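PDB 4AWT: SYE1 from Shewanella oneidensis, which binds FMN and probably acts as an NAD(P)H-dependent oxidoreductase on CH-CH groups. Local coordinates for residues P329-P340 / L357-A365. The protein carries 1 engineered substitution. Numbering follows the deposited sequence.
Sequences PDLPERLRHGYP and LTDYPTYQA
Tyr363 lays its ring over Tyr339 in an offset stack, centroids 4.2 Å apart and planes 16° from parallel, with Tyr339 CB over the Tyr363 face. His337 CB covers the other face of the Tyr339 ring, while Pro340 CD comes within 3.8 Å of Tyr363 CE1. The chi1 of Tyr363, -180°, points the ring away from its own N and toward the turn after helix 331-337. The bond from Tyr363 N to Asp330 OD2 is 2.8 Å and almost straight (178°), on the syn side but tilted out of the carboxylate plane. The other oxygen, Asp330 OD1, takes a salt bridge from Arg334 NE (2.8 Å) and a longer bond from Arg334 NH2. Arg334 NH1 donates to Pro340 O (3.0 Å), and Tyr363 CB sits 3.7 Å above the guanidinium plane. A leucine in place of Arg334 would probably leave the Asp330 carboxylate without its countercharge and freer to turn away from Tyr363. Farther along, Pro329 CG rests 3.4 Å from Tyr360 O. Thus the irregular C-terminal tail spans the last helix, meeting residues just before and after it and, within it, Arg334, at the periphery of the FMN-carrying (beta/alpha)8 TIM-barrel fold, after its eighth strand, 318-320.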
ATOM      1  N   PRO A 329       7.208  17.525   5.168  1.00  5.61           N
ATOM      2  CA  PRO A 329       7.879  16.478   5.933  1.00  5.88           C
ATOM      3  C   PRO A 329       7.463  16.467   7.392  1.00  5.82           C
ATOM      4  O   PRO A 329       7.423  15.428   8.041  1.00  6.23           O
ATOM      5  CB  PRO A 329       9.367  16.778   5.736  1.00  6.60           C
ATOM      6  CG  PRO A 329       9.416  18.259   5.406  1.00  6.78           C
ATOM      7  CD  PRO A 329       8.171  18.482   4.572  1.00  6.43           C
ATOM      8  N   ASP A 330       7.167  17.678   7.905  1.00  5.56           N
ATOM      9  CA  ASP A 330       6.696  17.952   9.233  1.00  5.70           C
ATOM     10  C   ASP A 330       5.194  18.082   9.266  1.00  5.57           C
ATOM     11  O   ASP A 330       4.620  18.886  10.028  1.00  5.91           O
ATOM     12  CB  ASP A 330       7.351  19.214   9.802  1.00  6.03           C
ATOM     13  CG  ASP A 330       7.122  20.444   8.984  1.00  6.36           C
ATOM     14  OD1 ASP A 330       6.737  20.355   7.786  1.00  6.52           O
ATOM     15  OD2 ASP A 330       7.353  21.538   9.542  1.00  8.40           O
ATOM     16  N   LEU A 331       4.471  17.258   8.486  1.00  5.74           N
ATOM     17  CA  LEU A 331       3.031  17.340   8.458  1.00  5.61           C
ATOM     18  C   LEU A 331       2.420  17.265   9.829  1.00  5.48           C
ATOM     19  O   LEU A 331       1.516  18.071  10.135  1.00  5.80           O
ATOM     20  CB  LEU A 331       2.448  16.255   7.529  1.00  5.74           C
ATOM     21  CG  LEU A 331       0.934  16.305   7.427  1.00  5.78           C
ATOM     22  CD1 LEU A 331       0.425  17.545   6.748  1.00  6.79           C
ATOM     23  CD2 LEU A 331       0.436  15.063   6.705  1.00  6.79           C
ATOM     24  N   PRO A 332       2.828  16.361  10.725  1.00  5.71           N
ATOM     25  CA  PRO A 332       2.174  16.311  12.053  1.00  6.20           C
ATOM     26  C   PRO A 332       2.243  17.672  12.768  1.00  5.98           C
ATOM     27  O   PRO A 332       1.204  18.141  13.279  1.00  6.93           O
ATOM     28  CB  PRO A 332       2.891  15.191  12.767  1.00  6.55           C
ATOM     29  CG  PRO A 332       3.349  14.262  11.635  1.00  6.49           C
ATOM     30  CD  PRO A 332       3.778  15.242  10.555  1.00  6.11           C
ATOM     31  N   GLU A 333       3.392  18.280  12.822  1.00  6.37           N
ATOM     32  CA  GLU A 333       3.504  19.591  13.488  1.00  6.80           C
ATOM     33  C   GLU A 333       2.609  20.603  12.867  1.00  6.38           C
ATOM     34  O   GLU A 333       2.005  21.436  13.537  1.00  6.87           O
ATOM     35  CB  GLU A 333       4.958  20.046  13.488  1.00  9.03           C
ATOM     36  CG  GLU A 333       5.223  21.288  14.284  1.00 12.28           C
ATOM     37  CD  GLU A 333       5.290  21.080  15.765  1.00 12.75           C
ATOM     38  OE1 GLU A 333       5.060  19.947  16.267  1.00 18.39           O
ATOM     39  OE2 GLU A 333       5.460  22.058  16.498  1.00 18.78           O
ATOM     40  N   ARG A 334       2.513  20.606  11.528  1.00  6.23           N
ATOM     41  CA  ARG A 334       1.659  21.550  10.857  1.00  6.11           C
ATOM     42  C   ARG A 334       0.199  21.306  11.179  1.00  6.13           C
ATOM     43  O   ARG A 334      -0.554  22.267  11.434  1.00  7.01           O
ATOM     44  CB  ARG A 334       1.870  21.532   9.340  1.00  6.13           C
ATOM     45  CG  ARG A 334       3.260  21.864   8.908  1.00  6.08           C
ATOM     46  CD  ARG A 334       3.338  22.106   7.423  1.00  6.42           C
ATOM     47  NE  ARG A 334       4.693  22.150   6.956  1.00  5.90           N
ATOM     48  CZ  ARG A 334       5.168  22.910   5.965  1.00  5.76           C
ATOM     49  NH1 ARG A 334       4.449  23.879   5.414  1.00  6.13           N
ATOM     50  NH2 ARG A 334       6.393  22.709   5.571  1.00  6.67           N
ATOM     51  N   LEU A 335      -0.247  20.059  11.167  1.00  6.00           N
ATOM     52  CA  LEU A 335      -1.623  19.755  11.507  1.00  6.23           C
ATOM     53  C   LEU A 335      -1.925  20.181  12.939  1.00  6.54           C
ATOM     54  O   LEU A 335      -3.008  20.695  13.221  1.00  7.57           O
ATOM     55  CB  LEU A 335      -1.925  18.262  11.346  1.00  6.69           C
ATOM     56  CG  LEU A 335      -1.821  17.706   9.920  1.00  7.02           C
ATOM     57  CD1 LEU A 335      -1.963  16.196   9.968  1.00 10.28           C
ATOM     58  CD2 LEU A 335      -2.842  18.359   9.003  1.00 10.67           C
ATOM     59  N   ARG A 336      -0.997  19.952  13.851  1.00  6.47           N
ATOM     60  CA  ARG A 336      -1.239  20.266  15.250  1.00  6.53           C
ATOM     61  C   ARG A 336      -1.380  21.757  15.473  1.00  7.06           C
ATOM     62  O   ARG A 336      -2.214  22.190  16.290  1.00  8.02           O
ATOM     63  CB  ARG A 336      -0.124  19.680  16.106  1.00  6.79           C
ATOM     64  CG  ARG A 336      -0.453  19.696  17.601  1.00  6.94           C
ATOM     65  CD  ARG A 336       0.407  18.770  18.398  1.00  8.61           C
ATOM     66  NE  ARG A 336       1.824  19.149  18.359  1.00 10.50           N
ATOM     67  CZ  ARG A 336       2.402  20.068  19.079  1.00 11.56           C
ATOM     68  NH1 ARG A 336       1.729  20.674  20.005  1.00 10.83           N
ATOM     69  NH2 ARG A 336       3.662  20.344  18.869  1.00 16.35           N
ATOM     70  N   HIS A 337      -0.566  22.551  14.803  1.00  7.46           N
ATOM     71  CA  HIS A 337      -0.557  24.003  14.974  1.00  8.45           C
ATOM     72  C   HIS A 337      -1.456  24.741  14.016  1.00  9.19           C
ATOM     73  O   HIS A 337      -1.618  25.957  14.177  1.00 11.90           O
ATOM     74  CB  HIS A 337       0.854  24.546  14.824  1.00  9.26           C
ATOM     75  CG  HIS A 337       1.721  24.272  15.977  1.00 10.07           C
ATOM     76  ND1 HIS A 337       1.835  25.149  17.012  1.00 15.29           N
ATOM     77  CD2 HIS A 337       2.539  23.228  16.249  1.00 15.05           C
ATOM     78  CE1 HIS A 337       2.684  24.673  17.887  1.00 20.48           C
ATOM     79  NE2 HIS A 337       3.121  23.528  17.514  1.00 19.71           N
ATOM     80  N   GLY A 338      -2.012  24.098  13.005  1.00  8.05           N
ATOM     81  CA  GLY A 338      -2.698  24.779  11.941  1.00  8.81           C
ATOM     82  C   GLY A 338      -1.786  25.637  11.084  1.00  8.50           C
ATOM     83  O   GLY A 338      -2.216  26.637  10.553  1.00 10.98           O
ATOM     84  N   TYR A 339      -0.545  25.217  10.911  1.00  7.61           N
ATOM     85  CA  TYR A 339       0.336  25.897   9.988  1.00  7.81           C
ATOM     86  C   TYR A 339      -0.087  25.531   8.565  1.00  7.42           C
ATOM     87  O   TYR A 339      -0.506  24.416   8.306  1.00  8.13           O
ATOM     88  CB  TYR A 339       1.778  25.447  10.183  1.00  8.19           C
ATOM     89  CG  TYR A 339       2.413  25.750  11.494  1.00  8.95           C
ATOM     90  CD1 TYR A 339       2.105  26.918  12.195  1.00  9.77           C
ATOM     91  CD2 TYR A 339       3.368  24.886  12.026  1.00  9.75           C
ATOM     92  CE1 TYR A 339       2.763  27.171  13.421  1.00 11.51           C
ATOM     93  CE2 TYR A 339       3.997  25.137  13.212  1.00 10.58           C
ATOM     94  CZ  TYR A 339       3.692  26.255  13.898  1.00 11.37           C
ATOM     95  OH  TYR A 339       4.294  26.574  15.106  1.00 16.29           O
ATOM     96  N   PRO A 340       0.066  26.472   7.623  1.00  7.47           N
ATOM     97  CA  PRO A 340      -0.336  26.160   6.251  1.00  7.56           C
ATOM     98  C   PRO A 340       0.527  25.046   5.678  1.00  6.62           C
ATOM     99  O   PRO A 340       1.709  24.941   5.924  1.00  7.19           O
ATOM    100  CB  PRO A 340      -0.091  27.494   5.524  1.00  8.59           C
ATOM    101  CG  PRO A 340       0.991  28.172   6.342  1.00  9.63           C
ATOM    102  CD  PRO A 340       0.610  27.824   7.768  1.00  8.49           C
ATOM    103  N   LEU A 357      11.678  15.469  -3.683  1.00  6.87           N
ATOM    104  CA  LEU A 357      11.691  14.315  -2.785  1.00  6.27           C
ATOM    105  C   LEU A 357      12.105  14.748  -1.399  1.00  6.35           C
ATOM    106  O   LEU A 357      11.319  14.681  -0.438  1.00  6.59           O
ATOM    107  CB  LEU A 357      12.574  13.183  -3.313  1.00  6.83           C
ATOM    108  CG  LEU A 357      12.523  11.909  -2.486  1.00  6.73           C
ATOM    109  CD1 LEU A 357      11.245  11.123  -2.756  1.00  7.11           C
ATOM    110  CD2 LEU A 357      13.760  11.061  -2.741  1.00  8.03           C
ATOM    111  N   THR A 358      13.344  15.225  -1.248  1.00  6.51           N
ATOM    112  CA  THR A 358      13.926  15.547   0.022  1.00  6.75           C
ATOM    113  C   THR A 358      14.128  17.033   0.269  1.00  7.07           C
ATOM    114  O   THR A 358      14.635  17.425   1.317  1.00  7.57           O
ATOM    115  CB  THR A 358      15.290  14.850   0.232  1.00  7.75           C
ATOM    116  OG1 THR A 358      16.114  15.254  -0.858  1.00  9.78           O
ATOM    117  CG2 THR A 358      15.145  13.357   0.239  1.00  9.25           C
ATOM    118  N   ASP A 359      13.704  17.875  -0.682  1.00  6.82           N
ATOM    119  CA  ASP A 359      13.942  19.315  -0.607  1.00  7.47           C
ATOM    120  C   ASP A 359      12.687  20.108  -0.347  1.00  7.21           C
ATOM    121  O   ASP A 359      12.709  21.335  -0.497  1.00  9.02           O
ATOM    122  CB  ASP A 359      14.702  19.825  -1.825  1.00  7.82           C
ATOM    123  CG  ASP A 359      13.973  19.682  -3.109  1.00  7.92           C
ATOM    124  OD1 ASP A 359      12.890  19.097  -3.119  1.00  7.66           O
ATOM    125  OD2 ASP A 359      14.535  20.143  -4.156  1.00 10.06           O
ATOM    126  N   TYR A 360      11.594  19.491   0.109  1.00  6.71           N
ATOM    127  CA  TYR A 360      10.491  20.215   0.674  1.00  6.58           C
ATOM    128  C   TYR A 360      10.864  20.624   2.091  1.00  6.62           C
ATOM    129  O   TYR A 360      11.153  19.732   2.905  1.00  7.73           O
ATOM    130  CB  TYR A 360       9.221  19.420   0.677  1.00  6.38           C
ATOM    131  CG  TYR A 360       8.573  19.148  -0.643  1.00  6.39           C
ATOM    132  CD1 TYR A 360       7.728  20.078  -1.237  1.00  6.74           C
ATOM    133  CD2 TYR A 360       8.763  17.945  -1.313  1.00  6.19           C
ATOM    134  CE1 TYR A 360       7.069  19.813  -2.425  1.00  7.22           C
ATOM    135  CE2 TYR A 360       8.139  17.683  -2.511  1.00  6.66           C
ATOM    136  CZ  TYR A 360       7.291  18.613  -3.057  1.00  6.77           C
ATOM    137  OH  TYR A 360       6.599  18.369  -4.230  1.00  8.04           O
ATOM    138  N   PRO A 361      10.905  21.896   2.428  1.00  7.21           N
ATOM    139  CA  PRO A 361      11.349  22.275   3.793  1.00  8.64           C
ATOM    140  C   PRO A 361      10.336  22.025   4.867  1.00  7.12           C
ATOM    141  O   PRO A 361       9.122  21.921   4.633  1.00  6.93           O
ATOM    142  CB  PRO A 361      11.641  23.758   3.665  1.00 11.28           C
ATOM    143  CG  PRO A 361      10.895  24.182   2.567  1.00 15.06           C
ATOM    144  CD  PRO A 361      10.664  23.065   1.581  1.00  8.29           C
ATOM    145  N   THR A 362      10.846  21.961   6.091  1.00  7.66           N
ATOM    146  CA  THR A 362       9.975  22.106   7.234  1.00  7.66           C
ATOM    147  C   THR A 362       9.447  23.523   7.325  1.00  7.44           C
ATOM    148  O   THR A 362       9.968  24.460   6.724  1.00  8.34           O
ATOM    149  CB  THR A 362      10.709  21.711   8.527  1.00  9.05           C
ATOM    150  OG1 THR A 362      11.840  22.567   8.672  1.00 12.06           O
ATOM    151  CG2 THR A 362      11.172  20.253   8.478  1.00 10.13           C
ATOM    152  N   TYR A 363       8.368  23.670   8.093  1.00  7.21           N
ATOM    153  CA  TYR A 363       7.688  24.961   8.187  1.00  7.15           C
ATOM    154  C   TYR A 363       8.578  25.970   8.895  1.00  8.30           C
ATOM    155  O   TYR A 363       9.168  25.695   9.946  1.00 10.63           O
ATOM    156  CB  TYR A 363       6.394  24.780   8.992  1.00  7.60           C
ATOM    157  CG  TYR A 363       5.636  26.092   9.115  1.00  6.92           C
ATOM    158  CD1 TYR A 363       5.026  26.653   7.999  1.00  7.44           C
ATOM    159  CD2 TYR A 363       5.579  26.787  10.305  1.00  7.69           C
ATOM    160  CE1 TYR A 363       4.368  27.841   8.078  1.00  8.25           C
ATOM    161  CE2 TYR A 363       4.915  27.995  10.402  1.00  8.15           C
ATOM    162  CZ  TYR A 363       4.310  28.512   9.280  1.00  7.97           C
ATOM    163  OH  TYR A 363       3.635  29.694   9.355  1.00 10.50           O
ATOM    164  N   GLN A 364       8.622  27.165   8.344  1.00  9.41           N
ATOM    165  CA  GLN A 364       9.333  28.278   9.009  1.00 12.87           C
ATOM    166  C   GLN A 364       8.475  29.513   8.836  1.00 10.31           C
ATOM    167  O   GLN A 364       8.232  29.930   7.684  1.00 11.82           O
ATOM    168  CB  GLN A 364      10.724  28.463   8.353  1.00 20.91           C
ATOM    169  CG  GLN A 364      11.404  29.651   8.870  1.00 21.88           C
ATOM    170  CD  GLN A 364      11.707  29.732  10.331  1.00 34.92           C
ATOM    171  OE1 GLN A 364      12.541  28.913  10.730  1.00 49.56           O
ATOM    172  NE2 GLN A 364      11.074  30.721  10.980  1.00 39.11           N
ATOM    173  N   ALA A 365       8.032  30.093   9.922  1.00 11.70           N
ATOM    174  CA  ALA A 365       7.276  31.311   9.801  1.00 11.37           C
ATOM    175  C   ALA A 365       8.131  32.451   9.231  1.00 12.24           C
ATOM    176  O   ALA A 365       7.530  33.342   8.598  1.00 13.50           O
ATOM    177  CB  ALA A 365       6.737  31.609  11.167  1.00 18.28           C
ATOM    178  OXT ALA A 365       9.349  32.436   9.421  1.00 16.24           O
TER